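Local coordinates for ABC transporter substrate-binding protein (Streptococcus pneumoniae, PDB 4OHN) that binds histidine and probably serves as the extracellular receptor that hands this amino acid to an ABC uptake transporter, at residues 8-13 with 211-216; 52-57 with 224-229; 117-122 with 144-149; 156-161 with 171-176. One frame throughout, in Å; residues are numbered along the deposited sequence. Where two conformers were deposited one is given.

Starting from the N terminus, the chain lays residues 8-13 down first, and contact 1 closes the longest loop when they meet 211-216, at the end of strand 206-212. Contact 2 opens inside that loop at 52-57 and closes beyond it at 224-229 on helix 217-232, so the two cross. They touch where W11 meets Y55 and I57, on one side of the chain's centre. Contacts 3 and 4 are nested inside both loops, one after the other, on the opposite side, about 35 to 43 Å away between centres. Contact 3 joins two loops that lead into parallel strands; contact 4 spans helix 161-169. M122 packs on G175 between them.

Contact 1 (8-13 with 211-216); sequences GDNWSK and GSRKED
A polar surface contact fastens G8 and N10, just before the N-terminal helix 11-17, to D216, where a type I turn leads from strand 206-212 into helix 217-232. The one direct hydrogen bond between the two segments runs from N10 N to D216 OD1, at 2.9 Å and 154°. It uses the syn side of the carboxylate, although the donor sits 28° out of its plane. The backbones come close here: D9 CA lies 3.4 Å from E215 O in a CH...O contact. From its side chain, E215 packs CB 3.7 Å from G8 O.

Water carries the rest. One molecule donates to G8 O and accepts from R213 NE at 2.9 Å, in the plane of the guanidinium and at its edge. A second water donates to D216 OD1 at 2.7 Å. R213 bends at chi3 (-69°), and its NH2 ends beside the D216 carboxylate, 3.5 Å from OD2 in a salt bridge. The same group is anchored by D79 and by the carbonyls of I78 and L73, while Y14 hydrogen-bonds D216 OD2. D9, modelled in two conformers, bonds T218 through OD2, and in the one described the second water may also link its OD1 to D216 OD1.

With a backbone N-H, a tyrosine hydroxyl, a water and an arginine gathered round it, the buried D216 carboxylate is probably kept ionised, despite D9 OD1 nearby.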
loop_
_atom_site.group_PDB
_atom_site.type_symbol
_atom_site.label_atom_id
_atom_site.label_comp_id
_atom_site.label_asym_id
_atom_site.label_seq_id
_atom_site.Cartn_x
_atom_site.Cartn_y
_atom_site.Cartn_z
ATOM N N GLY A 8 -0.747 -18.606 19.524
ATOM C CA GLY A 8 -0.822 -17.901 18.259
ATOM C C GLY A 8 0.511 -17.374 17.755
ATOM O O GLY A 8 0.568 -16.720 16.714
ATOM N N ASP A 9 1.605 -17.692 18.453
ATOM C CA ASP A 9 2.974 -17.312 18.055
ATOM C C ASP A 9 3.573 -18.422 17.168
ATOM O O ASP A 9 4.287 -19.303 17.672
ATOM C CB ASP A 9 3.821 -17.068 19.323
ATOM C CG ASP A 9 5.106 -16.238 19.077
ATOM O OD1 ASP A 9 5.227 -15.543 18.056
ATOM O OD2 ASP A 9 6.005 -16.247 19.944
ATOM N N ASN A 10 3.289 -18.361 15.861
ATOM C CA ASN A 10 3.461 -19.463 14.925
ATOM C C ASN A 10 4.792 -19.517 14.217
ATOM O O ASN A 10 4.947 -20.267 13.253
ATOM C CB ASN A 10 2.370 -19.402 13.848
ATOM C CG ASN A 10 0.982 -19.628 14.395
ATOM O OD1 ASN A 10 0.810 -20.185 15.473
ATOM N ND2 ASN A 10 -0.025 -19.208 13.635
ATOM N N TRP A 11 5.761 -18.732 14.683
ATOM C CA TRP A 11 7.075 -18.721 14.055
ATOM C C TRP A 11 7.625 -20.126 13.806
ATOM O O TRP A 11 8.116 -20.415 12.720
ATOM C CB TRP A 11 8.100 -17.890 14.865
ATOM C CG TRP A 11 9.445 -18.019 14.241
ATOM C CD1 TRP A 11 10.491 -18.770 14.691
ATOM C CD2 TRP A 11 9.872 -17.442 13.003
ATOM N NE1 TRP A 11 11.537 -18.693 13.814
ATOM C CE2 TRP A 11 11.184 -17.886 12.766
ATOM C CE3 TRP A 11 9.269 -16.589 12.075
ATOM C CZ2 TRP A 11 11.904 -17.499 11.637
ATOM C CZ3 TRP A 11 9.975 -16.220 10.961
ATOM C CH2 TRP A 11 11.285 -16.669 10.751
ATOM N N SER A 12 7.537 -20.991 14.799
ATOM C CA SER A 12 8.129 -22.315 14.665
ATOM C C SER A 12 7.494 -23.096 13.513
ATOM O O SER A 12 8.173 -23.887 12.860
ATOM C CB SER A 12 8.061 -23.119 15.973
ATOM O OG SER A 12 6.731 -23.451 16.316
ATOM N N LYS A 13 6.209 -22.861 13.261
ATOM C CA LYS A 13 5.517 -23.489 12.140
ATOM C C LYS A 13 6.028 -22.950 10.800
ATOM O O LYS A 13 6.306 -23.733 9.891
ATOM C CB LYS A 13 4.005 -23.259 12.248
ATOM C CG LYS A 13 3.194 -23.645 11.005
ATOM C CD LYS A 13 1.764 -23.122 11.096
ATOM C CE LYS A 13 1.096 -23.080 9.731
ATOM N NZ LYS A 13 -0.281 -22.520 9.804
ATOM N N GLY A 211 2.024 -6.105 8.242
ATOM C CA GLY A 211 1.026 -6.460 9.234
ATOM C C GLY A 211 0.943 -7.939 9.520
ATOM O O GLY A 211 0.964 -8.743 8.589
ATOM N N SER A 212 0.809 -8.277 10.806
ATOM C CA SER A 212 0.632 -9.649 11.267
ATOM C C SER A 212 -0.476 -9.723 12.287
ATOM O O SER A 212 -0.927 -8.721 12.821
ATOM C CB SER A 212 1.919 -10.203 11.919
ATOM O OG SER A 212 2.080 -9.726 13.245
ATOM N N ARG A 213 -0.921 -10.940 12.559
ATOM C CA ARG A 213 -1.782 -11.166 13.720
ATOM C C ARG A 213 -1.051 -10.690 14.976
ATOM O O ARG A 213 0.165 -10.852 15.096
ATOM C CB ARG A 213 -2.135 -12.645 13.837
ATOM C CG ARG A 213 -3.154 -13.111 12.811
ATOM C CD ARG A 213 -3.465 -14.599 12.910
ATOM N NE ARG A 213 -2.359 -15.438 12.506
ATOM C CZ ARG A 213 -2.095 -15.811 11.260
ATOM N NH1 ARG A 213 -2.886 -15.449 10.271
ATOM N NH2 ARG A 213 -1.035 -16.552 11.008
ATOM N N LYS A 214 -1.781 -10.106 15.922
ATOM C CA LYS A 214 -1.141 -9.587 17.130
ATOM C C LYS A 214 -0.300 -10.621 17.860
ATOM O O LYS A 214 0.745 -10.294 18.423
ATOM C CB LYS A 214 -2.188 -8.993 18.071
ATOM C CG LYS A 214 -2.772 -7.715 17.525
ATOM C CD LYS A 214 -3.622 -7.017 18.557
ATOM C CE LYS A 214 -3.940 -5.607 18.124
ATOM N NZ LYS A 214 -4.728 -4.892 19.161
ATOM N N GLU A 215 -0.731 -11.876 17.846
ATOM C CA GLU A 215 -0.052 -12.910 18.593
ATOM C C GLU A 215 1.250 -13.395 17.954
ATOM O O GLU A 215 2.044 -14.080 18.609
ATOM C CB GLU A 215 -0.995 -14.104 18.774
ATOM C CG GLU A 215 -2.353 -13.771 19.459
ATOM C CD GLU A 215 -3.337 -12.878 18.633
ATOM O OE1 GLU A 215 -3.405 -12.922 17.364
ATOM O OE2 GLU A 215 -4.078 -12.116 19.291
ATOM N N ASP A 216 1.462 -13.063 16.682
ATOM C CA ASP A 216 2.645 -13.508 15.944
ATOM C C ASP A 216 3.878 -12.610 16.227
ATOM O O ASP A 216 4.495 -12.021 15.309
ATOM C CB ASP A 216 2.309 -13.590 14.452
ATOM C CG ASP A 216 2.300 -15.015 13.903
ATOM O OD1 ASP A 216 3.023 -15.893 14.415
ATOM O OD2 ASP A 216 1.596 -15.262 12.891
HETATM O O HOH W 1 -1.257 -16.276 15.092
HETATM O O HOH W 2 5.452 -15.542 15.530
#

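Contact 2 (52-57 with 224-229); sequences FEKYGI and NEAFSS
K54, A226 and Y55 account for most of the surface buried here, with the small methyl of A226 set between two long side chains. Y55 reaches over from the end of helix 43-53. CE2 of its ring comes to 4.2 Å from A226 CB, the methyl lying oblique to the ring. Farther out, Y55 OH lies 3.9 Å from E225 CB, and this hydroxyl is held by a hydrogen bond to K222 O, one turn back in helix 217-232.

K54 flanks the methyl with its aliphatic part, CG standing 4.2 Å from A226 CB. A bend at chi2 (-70°) then carries its end along the helix, where CE lies 3.7 Å from S229 CB and the ammonium goes on to a salt bridge with D233; K54 has a second conformer, so this end is less certain. K54 CB lies over one face of the Y55 ring, toward its rim, 4.1 Å above the plane.

K54 and Y55 sit within the Schellman motif that ends helix 43-53 beside helix 217-232: I57 N bonds F52 O, G56 N bonds E53 O, and G56, at positive phi, is the C-prime residue.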
loop_
_atom_site.group_PDB
_atom_site.type_symbol
_atom_site.label_atom_id
_atom_site.label_comp_id
_atom_site.label_asym_id
_atom_site.label_seq_id
_atom_site.Cartn_x
_atom_site.Cartn_y
_atom_site.Cartn_z
ATOM N N PHE A 52 12.627 -13.376 3.870
ATOM C CA PHE A 52 12.391 -14.767 4.220
ATOM C C PHE A 52 13.512 -15.691 3.754
ATOM O O PHE A 52 13.732 -16.735 4.361
ATOM C CB PHE A 52 10.966 -15.168 3.841
ATOM C CG PHE A 52 9.975 -14.563 4.787
ATOM C CD1 PHE A 52 9.947 -14.977 6.120
ATOM C CD2 PHE A 52 9.153 -13.535 4.392
ATOM C CE1 PHE A 52 9.072 -14.383 7.029
ATOM C CE2 PHE A 52 8.308 -12.932 5.287
ATOM C CZ PHE A 52 8.264 -13.338 6.604
ATOM N N GLU A 53 14.279 -15.266 2.755
ATOM C CA GLU A 53 15.502 -15.958 2.355
ATOM C C GLU A 53 16.477 -16.095 3.522
ATOM O O GLU A 53 17.207 -17.084 3.603
ATOM C CB GLU A 53 16.182 -15.188 1.209
ATOM C CG GLU A 53 17.358 -15.874 0.541
ATOM C CD GLU A 53 18.715 -15.728 1.257
ATOM O OE1 GLU A 53 18.947 -14.822 2.101
ATOM O OE2 GLU A 53 19.596 -16.544 0.929
ATOM N N LYS A 54 16.515 -15.104 4.408
ATOM C CA LYS A 54 17.429 -15.149 5.552
ATOM C C LYS A 54 17.130 -16.349 6.457
ATOM O O LYS A 54 17.998 -16.760 7.228
ATOM C CB LYS A 54 17.355 -13.864 6.402
ATOM C CG LYS A 54 17.768 -12.540 5.729
ATOM C CD LYS A 54 19.262 -12.424 5.456
ATOM C CE LYS A 54 19.610 -11.085 4.809
ATOM N NZ LYS A 54 21.073 -10.890 4.641
ATOM N N TYR A 55 15.912 -16.894 6.374
ATOM C CA TYR A 55 15.463 -17.986 7.240
ATOM C C TYR A 55 15.172 -19.269 6.469
ATOM O O TYR A 55 14.657 -20.236 7.034
ATOM C CB TYR A 55 14.192 -17.550 8.010
ATOM C CG TYR A 55 14.410 -16.260 8.764
ATOM C CD1 TYR A 55 15.233 -16.227 9.873
ATOM C CD2 TYR A 55 13.831 -15.076 8.339
ATOM C CE1 TYR A 55 15.471 -15.043 10.554
ATOM C CE2 TYR A 55 14.055 -13.883 9.000
ATOM C CZ TYR A 55 14.882 -13.875 10.113
ATOM O OH TYR A 55 15.149 -12.727 10.817
ATOM N N GLY A 56 15.482 -19.272 5.179
ATOM C CA GLY A 56 15.219 -20.423 4.338
ATOM C C GLY A 56 13.745 -20.663 4.060
ATOM O O GLY A 56 13.348 -21.772 3.719
ATOM N N ILE A 57 12.935 -19.611 4.187
ATOM C CA ILE A 57 11.487 -19.678 4.016
ATOM C C ILE A 57 11.086 -19.144 2.644
ATOM O O ILE A 57 11.558 -18.088 2.229
ATOM C CB ILE A 57 10.792 -18.868 5.142
ATOM C CG1 ILE A 57 10.960 -19.605 6.474
ATOM C CG2 ILE A 57 9.327 -18.634 4.835
ATOM C CD1 ILE A 57 10.539 -18.802 7.714
ATOM N N ASN A 224 11.895 -7.666 11.431
ATOM C CA ASN A 224 12.722 -6.506 11.791
ATOM C C ASN A 224 14.214 -6.826 11.769
ATOM O O ASN A 224 15.027 -6.010 11.294
ATOM C CB ASN A 224 12.317 -5.986 13.161
ATOM C CG ASN A 224 10.949 -5.328 13.176
ATOM O OD1 ASN A 224 10.456 -4.853 12.140
ATOM N ND2 ASN A 224 10.315 -5.290 14.343
ATOM N N GLU A 225 14.601 -7.979 12.290
ATOM C CA GLU A 225 16.014 -8.369 12.274
ATOM C C GLU A 225 16.515 -8.511 10.855
ATOM O O GLU A 225 17.661 -8.126 10.557
ATOM C CB GLU A 225 16.209 -9.678 13.024
ATOM C CG GLU A 225 15.996 -9.556 14.526
ATOM C CD GLU A 225 15.890 -10.861 15.238
ATOM O OE1 GLU A 225 16.097 -11.939 14.644
ATOM O OE2 GLU A 225 15.601 -10.813 16.462
ATOM N N ALA A 226 15.700 -9.073 9.965
ATOM C CA ALA A 226 16.101 -9.191 8.574
ATOM C C ALA A 226 16.245 -7.809 7.933
ATOM O O ALA A 226 17.178 -7.592 7.136
ATOM C CB ALA A 226 15.105 -10.017 7.815
ATOM N N PHE A 227 15.349 -6.874 8.239
ATOM C CA PHE A 227 15.546 -5.516 7.727
ATOM C C PHE A 227 16.952 -5.007 8.115
ATOM O O PHE A 227 17.644 -4.401 7.291
ATOM C CB PHE A 227 14.488 -4.519 8.240
ATOM C CG PHE A 227 13.095 -4.682 7.670
ATOM C CD1 PHE A 227 12.825 -5.434 6.539
ATOM C CD2 PHE A 227 12.040 -4.042 8.289
ATOM C CE1 PHE A 227 11.534 -5.522 6.038
ATOM C CE2 PHE A 227 10.751 -4.129 7.786
ATOM C CZ PHE A 227 10.503 -4.884 6.648
ATOM N N SER A 228 17.387 -5.230 9.356
ATOM C CA SER A 228 18.707 -4.739 9.771
ATOM C C SER A 228 19.832 -5.266 8.886
ATOM O O SER A 228 20.756 -4.518 8.541
ATOM C CB SER A 228 18.991 -5.100 11.227
ATOM O OG SER A 228 18.064 -4.469 12.087
ATOM N N SER A 229 19.756 -6.529 8.483
ATOM C CA SER A 229 20.757 -7.105 7.587
ATOM C C SER A 229 20.647 -6.476 6.212
ATOM O O SER A 229 21.656 -6.138 5.619
ATOM C CB SER A 229 20.563 -8.642 7.440
ATOM O OG SER A 229 21.213 -9.384 8.448
#

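Contact 3 (117-122 with 144-149); sequences TTAKDM and EILKNI
I149 places CG1 between its backbone N and carbonyl carbon (chi1 64°) and then runs out straight, so that CD1 is the atom that meets the 3-10 turn 119-122. It stops 3.3 Å from A119 O, a close approach of a methyl to a carbonyl that also accepts the M122 N hydrogen bond of the turn, and 3.9 Å from K120 CA. L146, with CG anti to its carbonyl carbon (chi1 -80°), sends CD2 into the angle between two side chains of the turn, 4.1 Å from A119 CB and 4.0 Å from M122 CB. A119 CB lies 3.9 Å from I145 O as well.

The two segments are loops leading into neighbouring parallel strands, 127-130 and 155-158. Between those strands helix 134-141 forms a beta-alpha-beta crossover, and 144-149 is part of its return. A backbone hydrogen bond between I149 and G124 ties the loops together beside the side chains.

M122 approaches L146 at a slant and bends at both chi2 and chi3, which takes its sulfur away from the leucine. Both side chains rest on L108 of strand 102-111, and L146 also touches F139 of the crossover helix; A119 leans on V201 from another loop.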
loop_
_atom_site.group_PDB
_atom_site.type_symbol
_atom_site.label_atom_id
_atom_site.label_comp_id
_atom_site.label_asym_id
_atom_site.label_seq_id
_atom_site.Cartn_x
_atom_site.Cartn_y
_atom_site.Cartn_z
ATOM N N THR A 117 -5.643 21.980 -8.870
ATOM C CA THR A 117 -4.339 21.705 -8.277
ATOM C C THR A 117 -4.359 21.912 -6.757
ATOM O O THR A 117 -3.317 21.947 -6.114
ATOM C CB THR A 117 -3.236 22.596 -8.869
ATOM O OG1 THR A 117 -3.515 23.971 -8.595
ATOM C CG2 THR A 117 -3.128 22.384 -10.397
ATOM N N THR A 118 -5.550 22.070 -6.185
ATOM C CA THR A 118 -5.696 22.259 -4.752
ATOM C C THR A 118 -6.996 21.617 -4.312
ATOM O O THR A 118 -7.954 21.581 -5.078
ATOM C CB THR A 118 -5.664 23.751 -4.398
ATOM O OG1 THR A 118 -5.678 23.898 -2.969
ATOM C CG2 THR A 118 -6.840 24.507 -4.954
ATOM N N ALA A 119 -7.052 21.150 -3.069
ATOM C CA ALA A 119 -8.263 20.527 -2.527
ATOM C C ALA A 119 -9.447 21.476 -2.597
ATOM O O ALA A 119 -10.572 21.037 -2.850
ATOM C CB ALA A 119 -8.029 20.106 -1.088
ATOM N N LYS A 120 -9.274 22.771 -2.364
ATOM C CA LYS A 120 -10.455 23.624 -2.369
ATOM C C LYS A 120 -11.141 23.705 -3.721
ATOM O O LYS A 120 -12.337 23.984 -3.787
ATOM C CB LYS A 120 -10.193 24.997 -1.765
ATOM C CG LYS A 120 -9.324 25.936 -2.506
ATOM C CD LYS A 120 -9.152 27.160 -1.607
ATOM C CE LYS A 120 -8.618 28.374 -2.330
ATOM N NZ LYS A 120 -8.037 29.351 -1.358
ATOM N N ASP A 121 -10.433 23.419 -4.805
ATOM C CA ASP A 121 -11.063 23.435 -6.107
ATOM C C ASP A 121 -11.781 22.116 -6.428
ATOM O O ASP A 121 -12.315 21.952 -7.529
ATOM C CB ASP A 121 -10.068 23.890 -7.176
ATOM C CG ASP A 121 -9.772 25.378 -7.089
ATOM O OD1 ASP A 121 -10.548 26.123 -6.464
ATOM O OD2 ASP A 121 -8.736 25.817 -7.643
ATOM N N MET A 122 -11.840 21.215 -5.447
ATOM C CA MET A 122 -12.732 20.048 -5.514
ATOM C C MET A 122 -14.126 20.345 -4.994
ATOM O O MET A 122 -14.957 19.430 -4.884
ATOM C CB MET A 122 -12.127 18.881 -4.735
ATOM C CG MET A 122 -10.964 18.217 -5.440
ATOM S SD MET A 122 -11.439 17.303 -6.945
ATOM C CE MET A 122 -12.407 15.970 -6.238
ATOM N N GLU A 144 -12.629 17.966 7.266
ATOM C CA GLU A 144 -12.356 19.325 6.819
ATOM C C GLU A 144 -11.494 19.389 5.562
ATOM O O GLU A 144 -11.518 20.390 4.847
ATOM C CB GLU A 144 -11.684 20.130 7.941
ATOM C CG GLU A 144 -10.229 19.741 8.259
ATOM C CD GLU A 144 -10.081 18.493 9.136
ATOM O OE1 GLU A 144 -11.093 17.857 9.517
ATOM O OE2 GLU A 144 -8.923 18.150 9.457
ATOM N N ILE A 145 -10.691 18.356 5.326
ATOM C CA ILE A 145 -9.799 18.347 4.179
ATOM C C ILE A 145 -10.498 18.209 2.828
ATOM O O ILE A 145 -10.301 19.007 1.938
ATOM C CB ILE A 145 -8.798 17.185 4.347
ATOM C CG1 ILE A 145 -7.920 17.351 5.596
ATOM C CG2 ILE A 145 -7.911 17.039 3.122
ATOM C CD1 ILE A 145 -7.027 18.571 5.600
ATOM N N LEU A 146 -11.348 17.198 2.694
ATOM C CA LEU A 146 -12.109 16.991 1.471
ATOM C C LEU A 146 -13.567 16.658 1.713
ATOM O O LEU A 146 -14.398 17.055 0.936
ATOM C CB LEU A 146 -11.504 15.876 0.618
ATOM C CG LEU A 146 -10.310 16.276 -0.224
ATOM C CD1 LEU A 146 -9.560 15.039 -0.665
ATOM C CD2 LEU A 146 -10.741 17.105 -1.413
ATOM N N LYS A 147 -13.962 15.848 2.617
ATOM C CA LYS A 147 -15.303 15.346 2.706
ATOM C C LYS A 147 -16.327 16.448 2.792
ATOM O O LYS A 147 -17.346 16.365 2.165
ATOM C CB LYS A 147 -15.426 14.424 3.918
ATOM C CG LYS A 147 -16.797 13.788 4.070
ATOM C CD LYS A 147 -16.874 12.778 5.199
ATOM C CE LYS A 147 -18.287 12.234 5.311
ATOM N NZ LYS A 147 -18.463 11.313 6.458
ATOM N N ASN A 148 -16.108 17.416 3.473
ATOM C CA ASN A 148 -17.038 18.518 3.688
ATOM C C ASN A 148 -17.324 19.310 2.428
ATOM O O ASN A 148 -18.384 19.881 2.296
ATOM C CB ASN A 148 -16.625 19.431 4.844
ATOM C CG ASN A 148 -16.856 18.791 6.184
ATOM O OD1 ASN A 148 -17.509 17.785 6.278
ATOM N ND2 ASN A 148 -16.295 19.367 7.210
ATOM N N ILE A 149 -16.368 19.364 1.517
ATOM C CA ILE A 149 -16.543 20.148 0.303
ATOM C C ILE A 149 -16.826 19.425 -1.010
ATOM O O ILE A 149 -17.350 20.011 -1.914
ATOM C CB ILE A 149 -15.363 21.096 0.111
ATOM C CG1 ILE A 149 -14.056 20.326 -0.107
ATOM C CG2 ILE A 149 -15.269 22.014 1.324
ATOM C CD1 ILE A 149 -12.918 21.202 -0.580
#

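Contact 4 (156-161 with 171-176); sequences NQYQTF and DRIDGL
I173 and L176 meet Y158 and F161 inside a beta-alpha-beta crossover: strand 155-158, helix 161-169 and strand 175-179, both strands running parallel to strand 127-130, which pairs with each of them. I173 holds CG1 between its backbone N and carbonyl carbon (chi1 59°), leaving CG2 to point at the polar ends opposite. That methyl lies 3.5 Å from Y158 OH and, in the conformer described, 3.6 Å from N156 ND2, while the other branch brings CD1 to 4.4 Å from Y158 CE2, oblique to the ring. Toward the ligand side, L176 CD1 comes in at the edge of the F161 ring, near its plane, 4.3 Å from CD1 of the phenylalanine.

In the next shell, D167 of the crossover helix takes a hydrogen bond with Y158 OH and thereby fixes the far end of the ring. L176 and Y158 both lie against A164 of the same helix. F161 touches Y182, F28 and D179; the last two line the histidine pocket, and the F161 side chain itself is about 4 Å from the bound histidine. T160 is the N-cap of the helix, its OG1 bonded to E163 N.

At the outer edge N156, modelled in two conformers, is less sure; in one of them a water accepts from ND2 at 3.0 Å and donates to R172 O at 2.8 Å.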
loop_
_atom_site.group_PDB
_atom_site.type_symbol
_atom_site.label_atom_id
_atom_site.label_comp_id
_atom_site.label_asym_id
_atom_site.label_seq_id
_atom_site.Cartn_x
_atom_site.Cartn_y
_atom_site.Cartn_z
ATOM N N ASN A 156 -16.901 8.120 -4.263
ATOM C CA ASN A 156 -17.114 6.926 -5.066
ATOM C C ASN A 156 -16.081 5.911 -4.608
ATOM O O ASN A 156 -14.908 6.254 -4.430
ATOM C CB ASN A 156 -16.884 7.200 -6.557
ATOM C CG ASN A 156 -18.112 7.728 -7.271
ATOM O OD1 ASN A 156 -19.018 8.283 -6.653
ATOM N ND2 ASN A 156 -18.149 7.540 -8.591
ATOM N N GLN A 157 -16.497 4.666 -4.410
ATOM C CA GLN A 157 -15.609 3.625 -3.914
ATOM C C GLN A 157 -15.348 2.521 -4.930
ATOM O O GLN A 157 -16.230 2.088 -5.672
ATOM C CB GLN A 157 -16.163 3.060 -2.609
ATOM C CG GLN A 157 -15.989 4.012 -1.421
ATOM C CD GLN A 157 -16.927 3.713 -0.283
ATOM O OE1 GLN A 157 -17.201 2.562 0.021
ATOM N NE2 GLN A 157 -17.427 4.761 0.356
ATOM N N TYR A 158 -14.096 2.091 -4.945
ATOM C CA TYR A 158 -13.570 1.122 -5.899
ATOM C C TYR A 158 -12.757 0.064 -5.170
ATOM O O TYR A 158 -12.027 0.363 -4.198
ATOM C CB TYR A 158 -12.636 1.830 -6.890
ATOM C CG TYR A 158 -13.360 2.893 -7.690
ATOM C CD1 TYR A 158 -14.028 2.559 -8.863
ATOM C CD2 TYR A 158 -13.424 4.192 -7.247
ATOM C CE1 TYR A 158 -14.717 3.492 -9.583
ATOM C CE2 TYR A 158 -14.107 5.146 -7.979
ATOM C CZ TYR A 158 -14.746 4.784 -9.130
ATOM O OH TYR A 158 -15.441 5.749 -9.821
ATOM N N GLN A 159 -12.838 -1.171 -5.632
ATOM C CA GLN A 159 -12.017 -2.233 -5.061
ATOM C C GLN A 159 -10.531 -1.987 -5.311
ATOM O O GLN A 159 -9.701 -2.220 -4.422
ATOM C CB GLN A 159 -12.403 -3.599 -5.612
ATOM C CG GLN A 159 -11.853 -4.746 -4.774
ATOM C CD GLN A 159 -11.936 -6.112 -5.433
ATOM O OE1 GLN A 159 -12.033 -7.130 -4.751
ATOM N NE2 GLN A 159 -11.907 -6.147 -6.760
ATOM N N THR A 160 -10.207 -1.519 -6.509
ATOM C CA THR A 160 -8.816 -1.300 -6.947
ATOM C C THR A 160 -8.631 0.117 -7.458
ATOM O O THR A 160 -9.550 0.749 -8.005
ATOM C CB THR A 160 -8.396 -2.241 -8.101
ATOM O OG1 THR A 160 -9.074 -1.893 -9.321
ATOM C CG2 THR A 160 -8.650 -3.686 -7.718
ATOM N N PHE A 161 -7.412 0.627 -7.328
ATOM C CA PHE A 161 -7.086 1.918 -7.907
ATOM C C PHE A 161 -7.127 1.902 -9.436
ATOM O O PHE A 161 -7.404 2.950 -10.051
ATOM C CB PHE A 161 -5.735 2.397 -7.377
ATOM C CG PHE A 161 -5.804 2.965 -5.986
ATOM C CD1 PHE A 161 -6.606 4.058 -5.706
ATOM C CD2 PHE A 161 -5.054 2.424 -4.967
ATOM C CE1 PHE A 161 -6.640 4.600 -4.443
ATOM C CE2 PHE A 161 -5.093 2.959 -3.703
ATOM C CZ PHE A 161 -5.889 4.035 -3.436
ATOM N N ASP A 171 -13.714 10.874 -16.906
ATOM C CA ASP A 171 -14.471 11.997 -16.336
ATOM C C ASP A 171 -15.620 11.545 -15.433
ATOM O O ASP A 171 -16.493 12.344 -15.103
ATOM C CB ASP A 171 -15.007 12.947 -17.431
ATOM C CG ASP A 171 -13.956 13.849 -18.038
ATOM O OD1 ASP A 171 -12.782 13.816 -17.596
ATOM O OD2 ASP A 171 -14.335 14.591 -18.977
ATOM N N ARG A 172 -15.598 10.300 -14.986
ATOM C CA ARG A 172 -16.661 9.804 -14.125
ATOM C C ARG A 172 -16.442 10.267 -12.691
ATOM O O ARG A 172 -17.402 10.401 -11.920
ATOM C CB ARG A 172 -16.753 8.284 -14.190
ATOM C CG ARG A 172 -17.053 7.766 -15.579
ATOM C CD ARG A 172 -16.855 6.253 -15.645
ATOM N NE ARG A 172 -17.028 5.770 -17.013
ATOM C CZ ARG A 172 -16.296 4.823 -17.584
ATOM N NH1 ARG A 172 -15.348 4.211 -16.916
ATOM N NH2 ARG A 172 -16.546 4.476 -18.822
ATOM N N ILE A 173 -15.186 10.492 -12.328
ATOM C CA ILE A 173 -14.797 11.194 -11.103
ATOM C C ILE A 173 -13.888 12.336 -11.522
ATOM O O ILE A 173 -13.277 12.286 -12.599
ATOM C CB ILE A 173 -14.126 10.284 -10.040
ATOM C CG1 ILE A 173 -12.865 9.613 -10.598
ATOM C CG2 ILE A 173 -15.129 9.230 -9.575
ATOM C CD1 ILE A 173 -12.122 8.747 -9.586
ATOM N N ASP A 174 -13.799 13.370 -10.698
ATOM C CA ASP A 174 -12.956 14.534 -10.969
ATOM C C ASP A 174 -11.595 14.472 -10.285
ATOM O O ASP A 174 -10.640 15.098 -10.743
ATOM C CB ASP A 174 -13.687 15.802 -10.519
ATOM C CG ASP A 174 -14.982 16.003 -11.269
ATOM O OD1 ASP A 174 -14.891 16.080 -12.514
ATOM O OD2 ASP A 174 -16.057 16.079 -10.636
ATOM N N GLY A 175 -11.534 13.752 -9.166
ATOM C CA GLY A 175 -10.293 13.594 -8.426
ATOM C C GLY A 175 -10.286 12.230 -7.775
ATOM O O GLY A 175 -11.319 11.691 -7.438
ATOM N N LEU A 176 -9.094 11.716 -7.568
ATOM C CA LEU A 176 -8.879 10.418 -6.940
ATOM C C LEU A 176 -7.883 10.566 -5.793
ATOM O O LEU A 176 -6.778 11.071 -5.992
ATOM C CB LEU A 176 -8.357 9.412 -7.980
ATOM C CG LEU A 176 -7.972 8.026 -7.453
ATOM C CD1 LEU A 176 -9.123 7.322 -6.749
ATOM C CD2 LEU A 176 -7.443 7.188 -8.638
HETATM O O HOH W 3 -19.495 8.977 -10.791
#